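PDB 7CPO: MHC class I antigen from Anolis carolinensis, which probably presents short peptides on the cell surface to T cells, as a complex with beta2-microglobulin. Local coordinates for residues H73-L84 and G93-Y101. Sequence-based numbering, arbitrary orientation.
Sequences HERSFRDHLATL and GLHTFQWMY
H73 has both ring nitrogens engaged, ND1 with the hydroxyl of Y26 and NE2 with the backbone of the bound peptide, and these bonds fix the rotation of a ring whose face receives the edge of W99. W99 CZ3 lies 3.5 Å from H73 ND1, with the planes at 84°, an edge-to-face pair. Histidine suits the place because it offers a flat face to the strand while its two nitrogens serve polar partners. One helical turn on, F77 takes the edge of F97 over its face, F77 CE2 meeting F97 CD2 at 3.5 Å. The far end of F77, its CZ, reaches W99 CE3 at 3.4 Å, where the rings meet obliquely. F97 and W99 both carry CG anti to the backbone N (chi1 -162° and 178°), and from alternate strand positions their rings rise toward the helix. H80 covers one face of the F97 ring: H80 CB sits almost on the ring normal, 4.3 Å from the centroid, a CH-pi contact. The leucines close the other end, L84 CD1 approaching F97 CE1 at 3.4 Å and L81 CD2 packing on F97 CB at 3.8 Å; their methyls fill in beside the ring, and L81 CD2 also lies against the backbone of T96 and F97. No hydrogen bond joins the two segments; the buried aromatic cluster and the two leucines hold them by packing. It seats helix 62-87, one wall of the class I peptide groove, on strand 96-105 of the groove floor, between strands 5-14 and 111-119, while Q98 and M100 on the opposite face of the floor meet beta2-microglobulin.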
ATOM      1  N   HIS A  73      18.686  11.210  -4.181  1.00 21.58           N
ATOM      2  CA  HIS A  73      17.319  11.434  -4.649  1.00 27.23           C
ATOM      3  C   HIS A  73      16.573  12.410  -3.741  1.00 24.08           C
ATOM      4  O   HIS A  73      15.832  13.274  -4.225  1.00 21.62           O
ATOM      5  CB  HIS A  73      16.564  10.105  -4.732  1.00 21.59           C
ATOM      6  CG  HIS A  73      17.190   9.106  -5.652  1.00 18.61           C
ATOM      7  ND1 HIS A  73      16.927   7.756  -5.567  1.00 18.83           N
ATOM      8  CD2 HIS A  73      18.054   9.258  -6.683  1.00 21.07           C
ATOM      9  CE1 HIS A  73      17.609   7.118  -6.502  1.00 18.85           C
ATOM     10  NE2 HIS A  73      18.301   8.006  -7.192  1.00 19.30           N
ATOM     11  N   GLU A  74      16.755  12.284  -2.420  1.00 22.92           N
ATOM     12  CA  GLU A  74      16.134  13.221  -1.487  1.00 22.18           C
ATOM     13  C   GLU A  74      16.539  14.662  -1.790  1.00 19.21           C
ATOM     14  O   GLU A  74      15.684  15.553  -1.876  1.00 22.61           O
ATOM     15  CB  GLU A  74      16.490  12.848  -0.044  1.00 24.30           C
ATOM     16  CG  GLU A  74      15.731  13.685   0.993  1.00 27.46           C
ATOM     17  CD  GLU A  74      16.143  13.399   2.424  1.00 37.08           C
ATOM     18  OE1 GLU A  74      17.061  12.574   2.645  1.00 41.93           O
ATOM     19  OE2 GLU A  74      15.553  14.012   3.337  1.00 37.33           O
ATOM     20  N   ARG A  75      17.836  14.915  -1.970  1.00 18.67           N
ATOM     21  CA  ARG A  75      18.270  16.275  -2.286  1.00 18.02           C
ATOM     22  C   ARG A  75      17.711  16.736  -3.626  1.00 18.47           C
ATOM     23  O   ARG A  75      17.292  17.891  -3.767  1.00 28.44           O
ATOM     24  CB  ARG A  75      19.801  16.368  -2.271  1.00 15.55           C
ATOM     25  CG  ARG A  75      20.363  16.702  -0.890  1.00 33.35           C
ATOM     26  CD  ARG A  75      21.879  16.923  -0.891  1.00 31.38           C
ATOM     27  NE  ARG A  75      22.522  15.738  -1.425  1.00 42.32           N
ATOM     28  CZ  ARG A  75      22.937  14.712  -0.699  1.00 34.73           C
ATOM     29  NH1 ARG A  75      22.824  14.741   0.621  1.00 39.93           N
ATOM     30  NH2 ARG A  75      23.478  13.660  -1.301  1.00 36.75           N
ATOM     31  N   SER A  76      17.687  15.847  -4.624  1.00 25.55           N
ATOM     32  CA  SER A  76      17.115  16.199  -5.929  1.00 23.39           C
ATOM     33  C   SER A  76      15.645  16.573  -5.799  1.00 23.34           C
ATOM     34  O   SER A  76      15.165  17.490  -6.473  1.00 22.55           O
ATOM     35  CB  SER A  76      17.241  15.030  -6.904  1.00 21.63           C
ATOM     36  OG  SER A  76      18.571  14.832  -7.357  1.00 24.76           O
ATOM     37  N   PHE A  77      14.905  15.866  -4.940  1.00 19.73           N
ATOM     38  CA  PHE A  77      13.476  16.136  -4.826  1.00 23.95           C
ATOM     39  C   PHE A  77      13.228  17.496  -4.183  1.00 23.26           C
ATOM     40  O   PHE A  77      12.311  18.215  -4.593  1.00 27.61           O
ATOM     41  CB  PHE A  77      12.779  15.000  -4.062  1.00 23.56           C
ATOM     42  CG  PHE A  77      12.413  13.822  -4.939  1.00 24.05           C
ATOM     43  CD1 PHE A  77      13.253  13.412  -5.960  1.00 26.89           C
ATOM     44  CD2 PHE A  77      11.223  13.151  -4.766  1.00 38.19           C
ATOM     45  CE1 PHE A  77      12.923  12.354  -6.779  1.00 24.65           C
ATOM     46  CE2 PHE A  77      10.883  12.088  -5.591  1.00 31.86           C
ATOM     47  CZ  PHE A  77      11.748  11.696  -6.600  1.00 27.22           C
ATOM     48  N   ARG A  78      14.058  17.891  -3.212  1.00 23.86           N
ATOM     49  CA  ARG A  78      13.957  19.250  -2.680  1.00 26.43           C
ATOM     50  C   ARG A  78      14.118  20.275  -3.789  1.00 22.55           C
ATOM     51  O   ARG A  78      13.335  21.229  -3.892  1.00 23.68           O
ATOM     52  CB  ARG A  78      14.995  19.484  -1.581  1.00 29.83           C
ATOM     53  CG  ARG A  78      14.869  18.520  -0.417  1.00 36.59           C
ATOM     54  CD  ARG A  78      15.427  19.131   0.860  1.00 46.75           C
ATOM     55  NE  ARG A  78      16.839  18.810   1.039  1.00 37.65           N
ATOM     56  CZ  ARG A  78      17.266  17.741   1.703  1.00 46.84           C
ATOM     57  NH1 ARG A  78      16.382  16.897   2.228  1.00 49.95           N
ATOM     58  NH2 ARG A  78      18.569  17.500   1.829  1.00 35.81           N
ATOM     59  N   ASP A  79      15.128  20.083  -4.640  1.00 23.26           N
ATOM     60  CA  ASP A  79      15.279  20.932  -5.815  1.00 19.88           C
ATOM     61  C   ASP A  79      14.051  20.861  -6.719  1.00 24.55           C
ATOM     62  O   ASP A  79      13.610  21.886  -7.250  1.00 30.78           O
ATOM     63  CB  ASP A  79      16.520  20.524  -6.597  1.00 20.41           C
ATOM     64  CG  ASP A  79      17.783  21.092  -6.025  1.00 30.95           C
ATOM     65  OD1 ASP A  79      17.793  21.440  -4.821  1.00 54.04           O
ATOM     66  OD2 ASP A  79      18.777  21.176  -6.781  1.00 39.71           O
ATOM     67  N   HIS A  80      13.498  19.661  -6.934  1.00 22.92           N
ATOM     68  CA  HIS A  80      12.367  19.551  -7.852  1.00 27.85           C
ATOM     69  C   HIS A  80      11.187  20.351  -7.325  1.00 29.43           C
ATOM     70  O   HIS A  80      10.585  21.144  -8.059  1.00 29.28           O
ATOM     71  CB  HIS A  80      11.960  18.085  -8.075  1.00 25.55           C
ATOM     72  CG  HIS A  80      12.953  17.286  -8.860  1.00 23.83           C
ATOM     73  ND1 HIS A  80      14.024  17.856  -9.514  1.00 26.88           N
ATOM     74  CD2 HIS A  80      13.054  15.953  -9.071  1.00 23.79           C
ATOM     75  CE1 HIS A  80      14.730  16.913 -10.110  1.00 23.12           C
ATOM     76  NE2 HIS A  80      14.162  15.748  -9.856  1.00 30.78           N
ATOM     77  N   LEU A  81      10.863  20.170  -6.041  1.00 19.97           N
ATOM     78  CA  LEU A  81       9.755  20.910  -5.443  1.00 24.40           C
ATOM     79  C   LEU A  81       9.935  22.416  -5.604  1.00 33.65           C
ATOM     80  O   LEU A  81       8.956  23.136  -5.834  1.00 28.85           O
ATOM     81  CB  LEU A  81       9.615  20.538  -3.968  1.00 24.50           C
ATOM     82  CG  LEU A  81       8.926  19.187  -3.802  1.00 26.26           C
ATOM     83  CD1 LEU A  81       9.213  18.547  -2.452  1.00 21.95           C
ATOM     84  CD2 LEU A  81       7.440  19.361  -4.045  1.00 26.08           C
ATOM     85  N   ALA A  82      11.181  22.914  -5.506  1.00 27.80           N
ATOM     86  CA  ALA A  82      11.416  24.346  -5.680  1.00 26.47           C
ATOM     87  C   ALA A  82      11.193  24.777  -7.125  1.00 33.33           C
ATOM     88  O   ALA A  82      10.619  25.841  -7.382  1.00 44.62           O
ATOM     89  CB  ALA A  82      12.828  24.716  -5.234  1.00 17.68           C
ATOM     90  N   THR A  83      11.634  23.965  -8.082  1.00 35.67           N
ATOM     91  CA  THR A  83      11.507  24.342  -9.486  1.00 35.01           C
ATOM     92  C   THR A  83      10.055  24.297  -9.948  1.00 39.38           C
ATOM     93  O   THR A  83       9.626  25.145 -10.746  1.00 35.52           O
ATOM     94  CB  THR A  83      12.378  23.426 -10.342  1.00 27.29           C
ATOM     95  OG1 THR A  83      13.756  23.674 -10.042  1.00 34.05           O
ATOM     96  CG2 THR A  83      12.130  23.658 -11.811  1.00 23.03           C
ATOM     97  N   LEU A  84       9.282  23.313  -9.461  1.00 30.31           N
ATOM     98  CA  LEU A  84       7.888  23.194  -9.884  1.00 38.40           C
ATOM     99  C   LEU A  84       7.038  24.336  -9.360  1.00 34.07           C
ATOM    100  O   LEU A  84       6.052  24.712  -9.999  1.00 34.23           O
ATOM    101  CB  LEU A  84       7.282  21.873  -9.426  1.00 32.71           C
ATOM    102  CG  LEU A  84       7.896  20.719 -10.195  1.00 37.92           C
ATOM    103  CD1 LEU A  84       7.507  19.412  -9.574  1.00 32.31           C
ATOM    104  CD2 LEU A  84       7.462  20.812 -11.621  1.00 39.83           C
ATOM    105  N   GLY A  93       2.515  27.074  -1.143  1.00 43.24           N
ATOM    106  CA  GLY A  93       1.860  26.413  -0.034  1.00 41.59           C
ATOM    107  C   GLY A  93       2.546  25.101   0.305  1.00 48.40           C
ATOM    108  O   GLY A  93       3.768  24.969   0.161  1.00 45.24           O
ATOM    109  N   LEU A  94       1.775  24.121   0.763  1.00 39.06           N
ATOM    110  CA  LEU A  94       2.281  22.770   0.943  1.00 43.18           C
ATOM    111  C   LEU A  94       2.082  22.001  -0.359  1.00 42.45           C
ATOM    112  O   LEU A  94       0.982  21.984  -0.918  1.00 36.86           O
ATOM    113  CB  LEU A  94       1.578  22.067   2.103  1.00 41.15           C
ATOM    114  CG  LEU A  94       1.938  20.614   2.428  1.00 43.30           C
ATOM    115  CD1 LEU A  94       1.548  20.352   3.864  1.00 42.51           C
ATOM    116  CD2 LEU A  94       1.275  19.571   1.497  1.00 42.17           C
ATOM    117  N   HIS A  95       3.144  21.352  -0.824  1.00 39.35           N
ATOM    118  CA  HIS A  95       3.131  20.683  -2.111  1.00 33.13           C
ATOM    119  C   HIS A  95       3.793  19.321  -1.976  1.00 33.05           C
ATOM    120  O   HIS A  95       4.550  19.069  -1.036  1.00 28.81           O
ATOM    121  CB  HIS A  95       3.834  21.533  -3.167  1.00 31.38           C
ATOM    122  CG  HIS A  95       3.220  22.882  -3.341  1.00 36.82           C
ATOM    123  ND1 HIS A  95       1.973  23.060  -3.906  1.00 41.19           N
ATOM    124  CD2 HIS A  95       3.663  24.114  -3.005  1.00 32.92           C
ATOM    125  CE1 HIS A  95       1.684  24.350  -3.919  1.00 42.81           C
ATOM    126  NE2 HIS A  95       2.694  25.010  -3.379  1.00 43.39           N
ATOM    127  N   THR A  96       3.502  18.446  -2.937  1.00 23.16           N
ATOM    128  CA  THR A  96       3.953  17.064  -2.904  1.00 25.61           C
ATOM    129  C   THR A  96       4.622  16.682  -4.219  1.00 21.14           C
ATOM    130  O   THR A  96       4.147  17.042  -5.295  1.00 23.54           O
ATOM    131  CB  THR A  96       2.780  16.130  -2.637  1.00 22.48           C
ATOM    132  OG1 THR A  96       2.182  16.498  -1.398  1.00 32.80           O
ATOM    133  CG2 THR A  96       3.261  14.694  -2.506  1.00 32.56           C
ATOM    134  N   PHE A  97       5.718  15.940  -4.130  1.00 22.68           N
ATOM    135  CA  PHE A  97       6.334  15.322  -5.295  1.00 20.11           C
ATOM    136  C   PHE A  97       6.484  13.825  -5.050  1.00 20.53           C
ATOM    137  O   PHE A  97       6.991  13.415  -4.004  1.00 24.38           O
ATOM    138  CB  PHE A  97       7.685  15.947  -5.592  1.00 22.28           C
ATOM    139  CG  PHE A  97       8.169  15.671  -6.970  1.00 29.68           C
ATOM    140  CD1 PHE A  97       7.623  16.343  -8.053  1.00 28.59           C
ATOM    141  CD2 PHE A  97       9.157  14.724  -7.194  1.00 21.94           C
ATOM    142  CE1 PHE A  97       8.071  16.081  -9.351  1.00 26.85           C
ATOM    143  CE2 PHE A  97       9.603  14.462  -8.476  1.00 27.76           C
ATOM    144  CZ  PHE A  97       9.064  15.144  -9.557  1.00 23.00           C
ATOM    145  N   GLN A  98       6.032  13.013  -6.005  1.00 22.87           N
ATOM    146  CA  GLN A  98       6.037  11.562  -5.877  1.00 22.03           C
ATOM    147  C   GLN A  98       6.682  10.937  -7.107  1.00 21.38           C
ATOM    148  O   GLN A  98       6.564  11.448  -8.221  1.00 20.12           O
ATOM    149  CB  GLN A  98       4.632  10.982  -5.728  1.00 20.16           C
ATOM    150  CG  GLN A  98       3.948  11.140  -4.376  1.00 15.61           C
ATOM    151  CD  GLN A  98       2.437  10.913  -4.505  1.00 25.84           C
ATOM    152  OE1 GLN A  98       1.714  11.783  -4.995  1.00 16.21           O
ATOM    153  NE2 GLN A  98       1.961   9.731  -4.082  1.00 19.24           N
ATOM    154  N   TRP A  99       7.355   9.815  -6.887  1.00 15.95           N
ATOM    155  CA  TRP A  99       8.074   9.094  -7.924  1.00 16.38           C
ATOM    156  C   TRP A  99       7.798   7.619  -7.710  1.00 19.00           C
ATOM    157  O   TRP A  99       8.017   7.114  -6.605  1.00 18.36           O
ATOM    158  CB  TRP A  99       9.571   9.390  -7.828  1.00 13.26           C
ATOM    159  CG  TRP A  99      10.525   8.698  -8.790  1.00 17.56           C
ATOM    160  CD1 TRP A  99      10.285   8.297 -10.078  1.00 14.79           C
ATOM    161  CD2 TRP A  99      11.904   8.393  -8.527  1.00 17.20           C
ATOM    162  NE1 TRP A  99      11.434   7.745 -10.628  1.00 14.79           N
ATOM    163  CE2 TRP A  99      12.434   7.792  -9.691  1.00 16.90           C
ATOM    164  CE3 TRP A  99      12.735   8.558  -7.411  1.00 15.94           C
ATOM    165  CZ2 TRP A  99      13.758   7.353  -9.766  1.00 15.55           C
ATOM    166  CZ3 TRP A  99      14.061   8.122  -7.490  1.00 16.67           C
ATOM    167  CH2 TRP A  99      14.553   7.530  -8.658  1.00 17.75           C
ATOM    168  N   MET A 100       7.285   6.937  -8.730  1.00 14.20           N
ATOM    169  CA  MET A 100       7.170   5.485  -8.655  1.00 18.41           C
ATOM    170  C   MET A 100       7.843   4.865  -9.869  1.00 18.23           C
ATOM    171  O   MET A 100       7.731   5.369 -10.989  1.00 19.09           O
ATOM    172  CB  MET A 100       5.694   4.998  -8.521  1.00 17.00           C
ATOM    173  CG  MET A 100       4.726   5.517  -9.555  1.00 21.39           C
ATOM    174  SD  MET A 100       2.990   5.092  -9.192  1.00 29.49           S
ATOM    175  CE  MET A 100       3.009   3.308  -9.404  1.00 28.79           C
ATOM    176  N   TYR A 101       8.565   3.784  -9.631  1.00 16.14           N
ATOM    177  CA  TYR A 101       9.214   3.086 -10.719  1.00 17.14           C
ATOM    178  C   TYR A 101       9.413   1.642 -10.322  1.00 18.80           C
ATOM    179  O   TYR A 101       9.492   1.310  -9.134  1.00 21.40           O
ATOM    180  CB  TYR A 101      10.554   3.724 -11.096  1.00 14.33           C
ATOM    181  CG  TYR A 101      11.624   3.722 -10.032  1.00 13.61           C
ATOM    182  CD1 TYR A 101      12.639   2.771 -10.037  1.00 13.00           C
ATOM    183  CD2 TYR A 101      11.650   4.700  -9.054  1.00 14.14           C
ATOM    184  CE1 TYR A 101      13.641   2.785  -9.088  1.00 10.32           C
ATOM    185  CE2 TYR A 101      12.640   4.727  -8.110  1.00 13.51           C
ATOM    186  CZ  TYR A 101      13.642   3.764  -8.127  1.00 16.29           C
ATOM    187  OH  TYR A 101      14.638   3.792  -7.163  1.00 19.77           O
TER